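Local coordinates for protein TonB-dependent siderophore receptor (Pseudomonas aeruginosa 39016, PDB 5NEC) that probably takes up iron-loaded siderophores, and siderophore-drug conjugates, across the outer membrane of Pseudomonas aeruginosa using energy delivered by TonB, at residues 283-288 and 299-304; 181-186 and 217-222; 328-333 and 402-407; 320-325 and 387-392. All coordinates share one frame; numbering follows the deposited sequence.

Interaction 1: residues 283-288 and 299-304; sequences TSTITV and RNTSRY
An antiparallel beta hairpin of the transmembrane barrel pairs Thr283 to Val288, on strand 276-291, with Arg299 to Tyr304, on strand 296-316, and it illustrates how side chains of a barrel wall alternate between two faces. The hydrogen-bonded pairs Ser284 with Tyr304, Ile286 with Ser302 and Val288 with Asn300 alternate with the non-hydrogen-bonded pairs Thr285 with Arg303 and Thr287 with Thr301. Six backbone hydrogen bonds result, among them Ile286 N to Ser302 O at 2.8 Å, and the alpha carbons of the non-hydrogen-bonded pairs approach to 4.4 Å.

On the face of Thr285 and Arg303, the arginine chain bends at its third torsion (chi3 -73°) and swings its guanidinium to the neighbouring strand. Arg303 NE gives a bond of 2.9 Å to Thr285 OG1, which lies at the guanidinium edge, 6° out of its plane; NH2 adds a weak one. Thr283 CG2 rests 3.7 Å from Arg303 CD. Farther along, Thr287 and Thr301 stand side by side. Thr287 CG2 also lies near Arg299 NE, and Arg299 NH1 forms a salt bridge with Glu289.

The other face mixes Ile286, Val288 and Tyr304 with Ser284, Asn300 and Ser302, whose polar ends bond to His231, to Thr346 and Asn344, and to Asn344; a bound detergent molecule touches Ser302 and Tyr304. Arg303 NH1 bonds to Val108 O, which falls within the plug sequence family, so its face looks into the lumen. The hydroxyl of Thr285 therefore steadies an arginine that also ties the barrel wall to the plug.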
loop_
_atom_site.group_PDB
_atom_site.type_symbol
_atom_site.label_atom_id
_atom_site.label_comp_id
_atom_site.label_asym_id
_atom_site.label_seq_id
_atom_site.Cartn_x
_atom_site.Cartn_y
_atom_site.Cartn_z
ATOM N N THR A 283 8.655 -15.223 3.013
ATOM C CA THR A 283 8.522 -14.772 4.399
ATOM C C THR A 283 8.012 -15.928 5.282
ATOM O O THR A 283 6.996 -16.558 4.976
ATOM C CB THR A 283 7.594 -13.551 4.464
ATOM O OG1 THR A 283 8.212 -12.496 3.744
ATOM C CG2 THR A 283 7.386 -13.048 5.874
ATOM N N SER A 284 8.760 -16.217 6.345
ATOM C CA SER A 284 8.418 -17.231 7.323
ATOM C C SER A 284 8.125 -16.504 8.606
ATOM O O SER A 284 8.900 -15.642 8.991
ATOM C CB SER A 284 9.588 -18.176 7.545
ATOM O OG SER A 284 9.758 -19.026 6.432
ATOM N N THR A 285 7.013 -16.840 9.262
ATOM C CA THR A 285 6.640 -16.205 10.524
ATOM C C THR A 285 6.275 -17.297 11.528
ATOM O O THR A 285 5.551 -18.230 11.185
ATOM C CB THR A 285 5.455 -15.221 10.339
ATOM O OG1 THR A 285 5.776 -14.284 9.311
ATOM C CG2 THR A 285 5.180 -14.437 11.607
ATOM N N ILE A 286 6.783 -17.173 12.754
ATOM C CA ILE A 286 6.507 -18.116 13.851
ATOM C C ILE A 286 6.065 -17.329 15.061
ATOM O O ILE A 286 6.820 -16.504 15.571
ATOM C CB ILE A 286 7.765 -18.949 14.199
ATOM C CG1 ILE A 286 8.068 -19.892 13.030
ATOM C CG2 ILE A 286 7.564 -19.781 15.446
ATOM C CD1 ILE A 286 9.469 -20.396 12.979
ATOM N N THR A 287 4.847 -17.595 15.528
ATOM C CA THR A 287 4.234 -16.847 16.629
ATOM C C THR A 287 3.897 -17.812 17.773
ATOM O O THR A 287 3.197 -18.798 17.549
ATOM C CB THR A 287 2.959 -16.112 16.140
ATOM O OG1 THR A 287 3.286 -15.301 15.004
ATOM C CG2 THR A 287 2.402 -15.203 17.214
ATOM N N VAL A 288 4.399 -17.534 18.981
ATOM C CA VAL A 288 4.071 -18.300 20.195
ATOM C C VAL A 288 3.348 -17.386 21.197
ATOM O O VAL A 288 3.880 -16.344 21.568
ATOM C CB VAL A 288 5.337 -18.898 20.849
ATOM C CG1 VAL A 288 4.976 -19.694 22.110
ATOM C CG2 VAL A 288 6.065 -19.795 19.857
ATOM N N ARG A 299 3.691 -12.973 24.260
ATOM C CA ARG A 299 3.716 -13.337 22.839
ATOM C C ARG A 299 5.105 -13.107 22.261
ATOM O O ARG A 299 5.717 -12.069 22.519
ATOM C CB ARG A 299 2.694 -12.492 22.118
ATOM C CG ARG A 299 2.499 -12.768 20.641
ATOM C CD ARG A 299 1.968 -11.495 20.021
ATOM N NE ARG A 299 1.416 -11.719 18.698
ATOM C CZ ARG A 299 0.122 -11.878 18.413
ATOM N NH1 ARG A 299 -0.818 -11.872 19.373
ATOM N NH2 ARG A 299 -0.236 -12.081 17.141
ATOM N N ASN A 300 5.617 -14.092 21.526
ATOM C CA ASN A 300 6.879 -13.946 20.800
ATOM C C ASN A 300 6.627 -14.232 19.342
ATOM O O ASN A 300 5.976 -15.202 19.011
ATOM C CB ASN A 300 7.971 -14.868 21.337
ATOM C CG ASN A 300 9.345 -14.496 20.821
ATOM O OD1 ASN A 300 10.066 -13.727 21.443
ATOM N ND2 ASN A 300 9.702 -15.017 19.656
ATOM N N THR A 301 7.157 -13.375 18.479
ATOM C CA THR A 301 7.009 -13.500 17.049
ATOM C C THR A 301 8.388 -13.418 16.418
ATOM O O THR A 301 9.174 -12.526 16.731
ATOM C CB THR A 301 6.112 -12.384 16.497
ATOM O OG1 THR A 301 4.846 -12.440 17.162
ATOM C CG2 THR A 301 5.888 -12.531 14.972
ATOM N N SER A 302 8.674 -14.369 15.539
ATOM C CA SER A 302 9.909 -14.392 14.785
ATOM C C SER A 302 9.554 -14.359 13.323
ATOM O O SER A 302 8.724 -15.146 12.880
ATOM C CB SER A 302 10.698 -15.655 15.098
ATOM O OG SER A 302 10.948 -15.698 16.483
ATOM N N ARG A 303 10.168 -13.439 12.583
ATOM C CA ARG A 303 10.005 -13.382 11.146
ATOM C C ARG A 303 11.384 -13.414 10.465
ATOM O O ARG A 303 12.285 -12.652 10.829
ATOM C CB ARG A 303 9.192 -12.142 10.747
ATOM C CG ARG A 303 9.013 -12.012 9.240
ATOM C CD ARG A 303 7.958 -10.984 8.894
ATOM N NE ARG A 303 6.628 -11.487 9.186
ATOM C CZ ARG A 303 5.536 -10.732 9.318
ATOM N NH1 ARG A 303 5.583 -9.408 9.173
ATOM N NH2 ARG A 303 4.366 -11.307 9.585
ATOM N N TYR A 304 11.547 -14.329 9.512
ATOM C CA TYR A 304 12.635 -14.283 8.555
ATOM C C TYR A 304 12.039 -13.995 7.164
ATOM O O TYR A 304 11.105 -14.668 6.725
ATOM C CB TYR A 304 13.437 -15.583 8.534
ATOM C CG TYR A 304 14.627 -15.478 7.596
ATOM C CD1 TYR A 304 15.870 -15.013 8.062
ATOM C CD2 TYR A 304 14.505 -15.768 6.236
ATOM C CE1 TYR A 304 16.955 -14.864 7.205
ATOM C CE2 TYR A 304 15.582 -15.620 5.378
ATOM C CZ TYR A 304 16.803 -15.176 5.859
ATOM O OH TYR A 304 17.854 -15.035 4.991
#

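Interaction 2: residues 181-186 and 217-222; sequences EFLDGN and LTFGLG
Phe182 and Asn186 meet Leu217 to Leu221 where two barrel strands end, and a type I' beta turn from Leu183 to Asn186 supplies one side of the contact. Strand 187-200 leaves that turn and runs between strands 172-182 and 206-219, so the contact joins the turn to the end of a strand one place farther round the barrel. Short turns of this kind mark the periplasmic rim in TonB-dependent receptors, and the same placement is likely here.

The polar part centres on one carbonyl. Asn186 O accepts the backbone N of Leu221 at 2.9 Å, with an N-H...O angle of 163° and the donor tilted well off the carbonyl plane. Gly220 N sits 2.8 Å from the same Asn186 O, but the angle there makes the bond weak. Within the turn, Asn186 N bonds to Leu183 O at 3.2 Å, and the central residues Asp184 and Gly185 have the positive phi of a type I' turn; across the contact Gly220 also has positive phi.

The apolar part is a small surface cluster. The side chain of Phe182 takes the crowded position between its backbone N and carbonyl carbon (chi1 70°), and its far end comes to rest against both Leu217 and Phe219. Phe182 CZ lies 3.9 Å from Leu217 CD2, crossing that side chain at about a right angle, and 4.0 Å from Phe219 CE2. From the turn, Leu183 CD1 meets the ring edge, 4.1 Å from Phe219 CD2. The Leu221 side chain packs on the turn, its CD1 3.7 Å from Gly185 O.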
loop_
_atom_site.group_PDB
_atom_site.type_symbol
_atom_site.label_atom_id
_atom_site.label_comp_id
_atom_site.label_asym_id
_atom_site.label_seq_id
_atom_site.Cartn_x
_atom_site.Cartn_y
_atom_site.Cartn_z
ATOM N N GLU A 181 -9.286 -28.499 9.915
ATOM C CA GLU A 181 -8.887 -28.923 11.270
ATOM C C GLU A 181 -8.229 -30.305 11.254
ATOM O O GLU A 181 -8.513 -31.131 10.386
ATOM C CB GLU A 181 -10.075 -28.928 12.220
ATOM C CG GLU A 181 -10.614 -27.543 12.537
ATOM C CD GLU A 181 -11.731 -27.549 13.585
ATOM O OE1 GLU A 181 -12.154 -28.637 14.032
ATOM O OE2 GLU A 181 -12.204 -26.443 13.962
ATOM N N PHE A 182 -7.318 -30.520 12.194
ATOM C CA PHE A 182 -6.746 -31.843 12.471
ATOM C C PHE A 182 -6.323 -31.915 13.956
ATOM O O PHE A 182 -6.570 -30.963 14.712
ATOM C CB PHE A 182 -5.617 -32.184 11.480
ATOM C CG PHE A 182 -4.354 -31.360 11.654
ATOM C CD1 PHE A 182 -4.298 -30.027 11.258
ATOM C CD2 PHE A 182 -3.202 -31.932 12.193
ATOM C CE1 PHE A 182 -3.131 -29.290 11.422
ATOM C CE2 PHE A 182 -2.041 -31.191 12.359
ATOM C CZ PHE A 182 -2.007 -29.873 11.969
ATOM N N LEU A 183 -5.731 -33.039 14.380
ATOM C CA LEU A 183 -5.545 -33.361 15.815
ATOM C C LEU A 183 -6.835 -33.138 16.615
ATOM O O LEU A 183 -6.818 -32.507 17.679
ATOM C CB LEU A 183 -4.398 -32.544 16.436
ATOM C CG LEU A 183 -3.039 -32.636 15.744
ATOM C CD1 LEU A 183 -2.062 -31.671 16.389
ATOM C CD2 LEU A 183 -2.471 -34.056 15.738
ATOM N N ASP A 184 -7.952 -33.643 16.075
ATOM C CA ASP A 184 -9.287 -33.524 16.691
ATOM C C ASP A 184 -9.673 -32.094 17.062
ATOM O O ASP A 184 -10.149 -31.840 18.161
ATOM C CB ASP A 184 -9.384 -34.429 17.928
ATOM C CG ASP A 184 -9.138 -35.892 17.602
ATOM O OD1 ASP A 184 -9.855 -36.424 16.723
ATOM O OD2 ASP A 184 -8.235 -36.504 18.226
ATOM N N GLY A 185 -9.447 -31.152 16.151
ATOM C CA GLY A 185 -9.814 -29.749 16.383
ATOM C C GLY A 185 -8.875 -28.916 17.253
ATOM O O GLY A 185 -9.155 -27.741 17.490
ATOM N N ASN A 186 -7.765 -29.486 17.724
ATOM C CA ASN A 186 -6.739 -28.682 18.427
ATOM C C ASN A 186 -5.791 -27.925 17.484
ATOM O O ASN A 186 -5.113 -27.005 17.931
ATOM C CB ASN A 186 -5.920 -29.546 19.372
ATOM C CG ASN A 186 -6.768 -30.181 20.433
ATOM O OD1 ASN A 186 -6.752 -31.397 20.588
ATOM N ND2 ASN A 186 -7.554 -29.372 21.141
ATOM N N LEU A 217 -0.031 -23.143 9.574
ATOM C CA LEU A 217 -0.357 -24.158 10.578
ATOM C C LEU A 217 -0.576 -23.471 11.896
ATOM O O LEU A 217 0.223 -22.644 12.280
ATOM C CB LEU A 217 0.800 -25.124 10.771
ATOM C CG LEU A 217 0.963 -26.235 9.743
ATOM C CD1 LEU A 217 2.274 -26.960 9.967
ATOM C CD2 LEU A 217 -0.182 -27.230 9.838
ATOM N N THR A 218 -1.639 -23.827 12.603
ATOM C CA THR A 218 -1.872 -23.287 13.928
ATOM C C THR A 218 -2.188 -24.452 14.883
ATOM O O THR A 218 -2.813 -25.439 14.479
ATOM C CB THR A 218 -2.976 -22.217 13.880
ATOM O OG1 THR A 218 -2.826 -21.336 14.992
ATOM C CG2 THR A 218 -4.380 -22.850 13.922
ATOM N N PHE A 219 -1.709 -24.353 16.124
ATOM C CA PHE A 219 -1.832 -25.418 17.135
ATOM C C PHE A 219 -2.317 -24.818 18.429
ATOM O O PHE A 219 -2.028 -23.658 18.729
ATOM C CB PHE A 219 -0.486 -26.099 17.425
ATOM C CG PHE A 219 0.165 -26.744 16.224
ATOM C CD1 PHE A 219 1.047 -26.036 15.422
ATOM C CD2 PHE A 219 -0.071 -28.067 15.929
ATOM C CE1 PHE A 219 1.642 -26.635 14.314
ATOM C CE2 PHE A 219 0.524 -28.682 14.839
ATOM C CZ PHE A 219 1.370 -27.967 14.017
ATOM N N GLY A 220 -3.025 -25.631 19.216
ATOM C CA GLY A 220 -3.540 -25.221 20.514
ATOM C C GLY A 220 -4.771 -24.343 20.410
ATOM O O GLY A 220 -4.941 -23.438 21.237
ATOM N N LEU A 221 -5.627 -24.607 19.414
ATOM C CA LEU A 221 -6.895 -23.873 19.259
ATOM C C LEU A 221 -7.750 -23.975 20.527
ATOM O O LEU A 221 -7.909 -25.056 21.086
ATOM C CB LEU A 221 -7.697 -24.417 18.071
ATOM C CG LEU A 221 -7.109 -24.117 16.682
ATOM C CD1 LEU A 221 -7.829 -24.910 15.597
ATOM C CD2 LEU A 221 -7.159 -22.632 16.381
ATOM N N GLY A 222 -8.255 -22.843 21.002
ATOM C CA GLY A 222 -8.997 -22.789 22.246
ATOM C C GLY A 222 -8.222 -22.937 23.547
ATOM O O GLY A 222 -8.813 -22.768 24.611
#

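Interaction 3: residues 328-333 and 402-407; sequences VWRRQN and NCTSLE
Val328, Trp329 and Arg330 take up the short strand 403-405 as an antiparallel partner at the start of barrel strand 327-354. Val328 N bonds to Thr404 O, Thr404 N returns to Val328 O, and Arg330 N reaches Asn402 O at 2.8 Å; Trp329 and Cys403 form the non-hydrogen-bonded pair between them. Along the edge of its indole, Trp329 CD1 lies 3.5 Å from Asn402 O.

Side chains add to the pairing. The Arg330 chain, extended from CG to NE, crosses Thr404 at about a right angle, and Thr404 CB sits 3.4 Å above the centre of the guanidinium face. Val328 CG2 packs 4.0 Å from Leu406 CD1. One water donates to Arg330 O at 2.7 Å and to Asn402 OD1 at 2.6 Å.

Further out, Arg330 NH1 forms a salt bridge with Asp413 and also bonds to Tyr401 O, Trp415 binds Asn402 OD1, and a disulfide links Cys403 to Cys390. With one guanidinium face against carbon and NH1 held by Asp413 and Tyr401 O, Arg330 is a buried cation whose charge Asp413 probably offsets, fastening a loop to the barrel strand.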
loop_
_atom_site.group_PDB
_atom_site.type_symbol
_atom_site.label_atom_id
_atom_site.label_comp_id
_atom_site.label_asym_id
_atom_site.label_seq_id
_atom_site.Cartn_x
_atom_site.Cartn_y
_atom_site.Cartn_z
ATOM N N VAL A 328 11.394 10.461 -29.003
ATOM C CA VAL A 328 11.574 10.054 -27.599
ATOM C C VAL A 328 12.847 9.224 -27.447
ATOM O O VAL A 328 12.975 8.183 -28.089
ATOM C CB VAL A 328 10.377 9.201 -27.122
ATOM C CG1 VAL A 328 10.624 8.636 -25.732
ATOM C CG2 VAL A 328 9.078 10.009 -27.156
ATOM N N TRP A 329 13.748 9.657 -26.570
ATOM C CA TRP A 329 14.883 8.823 -26.165
ATOM C C TRP A 329 14.417 7.747 -25.157
ATOM O O TRP A 329 13.799 8.073 -24.140
ATOM C CB TRP A 329 15.972 9.690 -25.551
ATOM C CG TRP A 329 17.091 8.956 -24.931
ATOM C CD1 TRP A 329 17.788 7.934 -25.471
ATOM C CD2 TRP A 329 17.663 9.211 -23.647
ATOM N NE1 TRP A 329 18.788 7.528 -24.601
ATOM C CE2 TRP A 329 18.724 8.294 -23.468
ATOM C CE3 TRP A 329 17.384 10.124 -22.627
ATOM C CZ2 TRP A 329 19.501 8.255 -22.309
ATOM C CZ3 TRP A 329 18.174 10.105 -21.473
ATOM C CH2 TRP A 329 19.222 9.166 -21.331
ATOM N N ARG A 330 14.681 6.481 -25.469
ATOM C CA ARG A 330 14.362 5.361 -24.566
ATOM C C ARG A 330 15.440 5.216 -23.506
ATOM O O ARG A 330 16.334 4.392 -23.602
ATOM C CB ARG A 330 14.202 4.060 -25.326
ATOM C CG ARG A 330 12.924 4.026 -26.130
ATOM C CD ARG A 330 12.945 2.813 -27.034
ATOM N NE ARG A 330 11.670 2.526 -27.680
ATOM C CZ ARG A 330 11.534 2.016 -28.907
ATOM N NH1 ARG A 330 12.593 1.767 -29.675
ATOM N NH2 ARG A 330 10.319 1.787 -29.396
ATOM N N ARG A 331 15.351 6.064 -22.499
ATOM C CA ARG A 331 16.257 5.976 -21.378
ATOM C C ARG A 331 15.902 4.714 -20.579
ATOM O O ARG A 331 14.730 4.318 -20.402
ATOM C CB ARG A 331 16.233 7.227 -20.508
ATOM C CG ARG A 331 15.984 7.066 -19.034
ATOM C CD ARG A 331 17.133 6.589 -18.177
ATOM N NE ARG A 331 17.024 7.355 -16.932
ATOM C CZ ARG A 331 17.564 7.071 -15.752
ATOM N NH1 ARG A 331 18.338 6.007 -15.558
ATOM N NH2 ARG A 331 17.319 7.891 -14.751
ATOM N N GLN A 332 16.954 4.124 -20.083
ATOM C CA GLN A 332 16.941 2.839 -19.474
ATOM C C GLN A 332 17.137 3.086 -17.994
ATOM O O GLN A 332 18.032 3.814 -17.599
ATOM C CB GLN A 332 18.091 2.067 -20.113
ATOM C CG GLN A 332 18.600 0.896 -19.369
ATOM C CD GLN A 332 19.448 1.235 -18.177
ATOM O OE1 GLN A 332 19.110 0.806 -17.080
ATOM N NE2 GLN A 332 20.509 2.004 -18.353
ATOM N N ASN A 333 16.288 2.505 -17.165
ATOM C CA ASN A 333 16.538 2.508 -15.732
ATOM C C ASN A 333 16.444 1.087 -15.232
ATOM O O ASN A 333 15.786 0.238 -15.852
ATOM C CB ASN A 333 15.533 3.395 -15.018
ATOM C CG ASN A 333 16.088 4.002 -13.731
ATOM O OD1 ASN A 333 17.099 3.557 -13.175
ATOM N ND2 ASN A 333 15.426 5.039 -13.258
ATOM N N ASN A 402 17.344 3.297 -29.944
ATOM C CA ASN A 402 17.298 4.096 -28.722
ATOM C C ASN A 402 16.429 5.348 -28.847
ATOM O O ASN A 402 16.164 5.998 -27.839
ATOM C CB ASN A 402 18.718 4.484 -28.288
ATOM C CG ASN A 402 19.532 3.277 -27.907
ATOM O OD1 ASN A 402 19.187 2.586 -26.968
ATOM N ND2 ASN A 402 20.595 3.006 -28.640
ATOM N N CYS A 403 16.018 5.691 -30.066
ATOM C CA CYS A 403 15.032 6.735 -30.307
ATOM C C CYS A 403 13.820 6.094 -30.911
ATOM O O CYS A 403 13.953 5.210 -31.752
ATOM C CB CYS A 403 15.541 7.774 -31.314
ATOM S SG CYS A 403 16.967 8.667 -30.699
ATOM N N THR A 404 12.646 6.561 -30.504
ATOM C CA THR A 404 11.397 6.147 -31.111
ATOM C C THR A 404 10.507 7.362 -31.368
ATOM O O THR A 404 10.883 8.494 -31.065
ATOM C CB THR A 404 10.667 5.095 -30.235
ATOM O OG1 THR A 404 9.575 4.531 -30.973
ATOM C CG2 THR A 404 10.128 5.690 -28.923
ATOM N N SER A 405 9.326 7.107 -31.925
ATOM C CA SER A 405 8.336 8.140 -32.248
ATOM C C SER A 405 7.485 8.498 -31.046
ATOM O O SER A 405 7.056 7.604 -30.302
ATOM C CB SER A 405 7.446 7.619 -33.380
ATOM O OG SER A 405 6.229 8.316 -33.475
ATOM N N LEU A 406 7.224 9.800 -30.855
ATOM C CA LEU A 406 6.304 10.260 -29.813
ATOM C C LEU A 406 4.854 9.801 -30.076
ATOM O O LEU A 406 4.136 9.385 -29.143
ATOM C CB LEU A 406 6.370 11.769 -29.685
ATOM C CG LEU A 406 5.367 12.469 -28.760
ATOM C CD1 LEU A 406 5.640 12.063 -27.319
ATOM C CD2 LEU A 406 5.402 13.982 -28.931
ATOM N N GLU A 407 4.419 9.880 -31.329
ATOM C CA GLU A 407 3.048 9.540 -31.684
ATOM C C GLU A 407 2.857 8.056 -31.900
ATOM O O GLU A 407 1.860 7.520 -31.445
ATOM C CB GLU A 407 2.584 10.309 -32.943
ATOM C CG GLU A 407 2.592 11.816 -32.801
ATOM C CD GLU A 407 1.660 12.329 -31.709
ATOM O OE1 GLU A 407 0.495 11.848 -31.585
ATOM O OE2 GLU A 407 2.086 13.243 -30.960
HETATM O O HOH W 1 17.240 2.530 -25.259
#

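Interaction 4: residues 320-325 and 387-392; sequences QGNINN and SNKCNP
Asn322 and Cys390 bring their alpha carbons to 5.7 Å where a 3-10 turn, residues 322-325, lies beside the irregular segment 387-392. The hydrogen bonds between the two all involve side chains, a worked case of side-chain amides joining two irregular segments.

Asn322 uses both ends of its amide. Its ND2 gives a 3.0 Å bond to Asn388 O, lying in the carbonyl plane on a lone pair, while its OD1 takes a weak bond from Cys390 N at 2.9 Å. The group thus spans the backbone on both sides of Lys389, and Asp317 also engages ND2, restricting rotation of the amide. Asn325 adds a single bond from the end of the turn. With CG on the side between its backbone N and carbonyl carbon (chi1 73°), it presents ND2 to Cys390 O at 2.9 Å, again on a lone pair, while its OD1 bonds to Ser327; Pro392 CG lies 3.4 Å from Asn325 O.

At the other end, the amides of Gln320 and Asn388 are stacked with their planes 24° apart. Bends at its second and fourth torsions bring Lys389 NZ round to both oxygens, 2.6 Å from Gln320 OE1 and 3.0 Å from Asn388 OD1. The ammonium bridges the two amide oxygens and would probably polarise both carbonyls.

Loops stitched by side-chain amides, and here also by the disulfide of Cys390, beyond the ends of long strands fit the large extracellular loops of TonB-dependent receptors.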
loop_
_atom_site.group_PDB
_atom_site.type_symbol
_atom_site.label_atom_id
_atom_site.label_comp_id
_atom_site.label_asym_id
_atom_site.label_seq_id
_atom_site.Cartn_x
_atom_site.Cartn_y
_atom_site.Cartn_z
ATOM N N GLN A 320 14.809 15.623 -21.957
ATOM C CA GLN A 320 15.821 16.051 -22.908
ATOM C C GLN A 320 15.259 16.993 -23.983
ATOM O O GLN A 320 16.009 17.583 -24.724
ATOM C CB GLN A 320 16.488 14.820 -23.557
ATOM C CG GLN A 320 17.370 14.021 -22.616
ATOM C CD GLN A 320 18.368 14.912 -21.881
ATOM O OE1 GLN A 320 19.090 15.700 -22.492
ATOM N NE2 GLN A 320 18.388 14.809 -20.575
ATOM N N GLY A 321 13.942 17.106 -24.075
ATOM C CA GLY A 321 13.312 17.990 -25.024
ATOM C C GLY A 321 13.147 17.423 -26.418
ATOM O O GLY A 321 12.636 18.119 -27.280
ATOM N N ASN A 322 13.506 16.151 -26.634
ATOM C CA ASN A 322 13.293 15.495 -27.942
ATOM C C ASN A 322 11.817 15.413 -28.338
ATOM O O ASN A 322 11.509 15.354 -29.525
ATOM C CB ASN A 322 13.861 14.078 -27.973
ATOM C CG ASN A 322 15.324 14.017 -27.603
ATOM O OD1 ASN A 322 16.135 14.747 -28.153
ATOM N ND2 ASN A 322 15.676 13.127 -26.673
ATOM N N ILE A 323 10.915 15.367 -27.358
ATOM C CA ILE A 323 9.469 15.336 -27.632
ATOM C C ILE A 323 8.972 16.543 -28.419
ATOM O O ILE A 323 8.010 16.417 -29.179
ATOM C CB ILE A 323 8.595 15.149 -26.358
ATOM C CG1 ILE A 323 8.793 16.293 -25.339
ATOM C CG2 ILE A 323 8.879 13.781 -25.736
ATOM C CD1 ILE A 323 7.817 16.251 -24.186
ATOM N N ASN A 324 9.642 17.679 -28.273
ATOM C CA ASN A 324 9.293 18.866 -29.032
ATOM C C ASN A 324 9.636 18.830 -30.517
ATOM O O ASN A 324 9.225 19.732 -31.228
ATOM C CB ASN A 324 9.870 20.113 -28.353
ATOM C CG ASN A 324 9.230 20.357 -27.004
ATOM O OD1 ASN A 324 8.029 20.279 -26.885
ATOM N ND2 ASN A 324 10.025 20.590 -25.980
ATOM N N ASN A 325 10.373 17.821 -30.987
ATOM C CA ASN A 325 10.546 17.598 -32.424
ATOM C C ASN A 325 9.864 16.310 -32.885
ATOM O O ASN A 325 10.044 15.906 -34.019
ATOM C CB ASN A 325 12.031 17.617 -32.808
ATOM C CG ASN A 325 12.792 16.367 -32.345
ATOM O OD1 ASN A 325 12.297 15.248 -32.411
ATOM N ND2 ASN A 325 13.996 16.569 -31.862
ATOM N N SER A 387 24.649 11.461 -27.151
ATOM C CA SER A 387 24.234 10.362 -26.218
ATOM C C SER A 387 22.723 10.117 -26.052
ATOM O O SER A 387 22.259 8.979 -26.151
ATOM C CB SER A 387 24.879 10.531 -24.824
ATOM O OG SER A 387 26.243 10.913 -24.928
ATOM N N ASN A 388 21.956 11.179 -25.813
ATOM C CA ASN A 388 20.533 11.066 -25.431
ATOM C C ASN A 388 19.593 11.993 -26.243
ATOM O O ASN A 388 18.455 12.229 -25.825
ATOM C CB ASN A 388 20.399 11.364 -23.930
ATOM C CG ASN A 388 20.964 12.718 -23.547
ATOM O OD1 ASN A 388 21.203 13.568 -24.393
ATOM N ND2 ASN A 388 21.154 12.928 -22.262
ATOM N N LYS A 389 20.053 12.491 -27.401
ATOM C CA LYS A 389 19.231 13.346 -28.269
ATOM C C LYS A 389 18.748 12.581 -29.492
ATOM O O LYS A 389 19.421 11.672 -29.969
ATOM C CB LYS A 389 20.009 14.596 -28.697
ATOM C CG LYS A 389 20.527 15.450 -27.542
ATOM C CD LYS A 389 19.362 16.029 -26.759
ATOM C CE LYS A 389 19.815 17.065 -25.741
ATOM N NZ LYS A 389 20.493 16.435 -24.573
ATOM N N CYS A 390 17.583 12.989 -29.990
ATOM C CA CYS A 390 16.805 12.272 -31.017
ATOM C C CYS A 390 16.076 13.271 -31.895
ATOM O O CYS A 390 15.765 14.366 -31.459
ATOM C CB CYS A 390 15.678 11.431 -30.399
ATOM S SG CYS A 390 16.189 10.080 -29.384
ATOM N N ASN A 391 15.737 12.827 -33.094
ATOM C CA ASN A 391 14.818 13.558 -33.977
ATOM C C ASN A 391 14.251 12.491 -34.937
ATOM O O ASN A 391 14.706 11.338 -34.910
ATOM C CB ASN A 391 15.547 14.705 -34.716
ATOM C CG ASN A 391 16.735 14.227 -35.508
ATOM O OD1 ASN A 391 16.624 13.316 -36.341
ATOM N ND2 ASN A 391 17.899 14.787 -35.224
ATOM N N PRO A 392 13.257 12.855 -35.762
ATOM C CA PRO A 392 12.644 11.827 -36.624
ATOM C C PRO A 392 13.569 11.043 -37.565
ATOM O O PRO A 392 13.286 9.899 -37.882
ATOM C CB PRO A 392 11.559 12.603 -37.376
ATOM C CG PRO A 392 11.129 13.634 -36.375
ATOM C CD PRO A 392 12.435 14.078 -35.740
#

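Interaction 2 lies at one end of the barrel and interaction 1 in the wall toward the same side, their centres about 18 Å apart. Interactions 3 and 4 sit toward the other end; the centres of interactions 2 and 4 are about 65 Å apart. Along the chain, interaction 2 comes first and interaction 1 second; interactions 3 and 4 follow with alternating segments. Strand 296-316 of interaction 1 neighbours strand 327-354 of interaction 3 in the barrel wall. Interactions 3 and 4, about 8 Å apart between centres, are joined by the Cys390-Cys403 disulfide, and Trp329 packs against Asn388. Regular strand pairing thus builds the wall, while cross-linked loops shape what is probably its extracellular mouth.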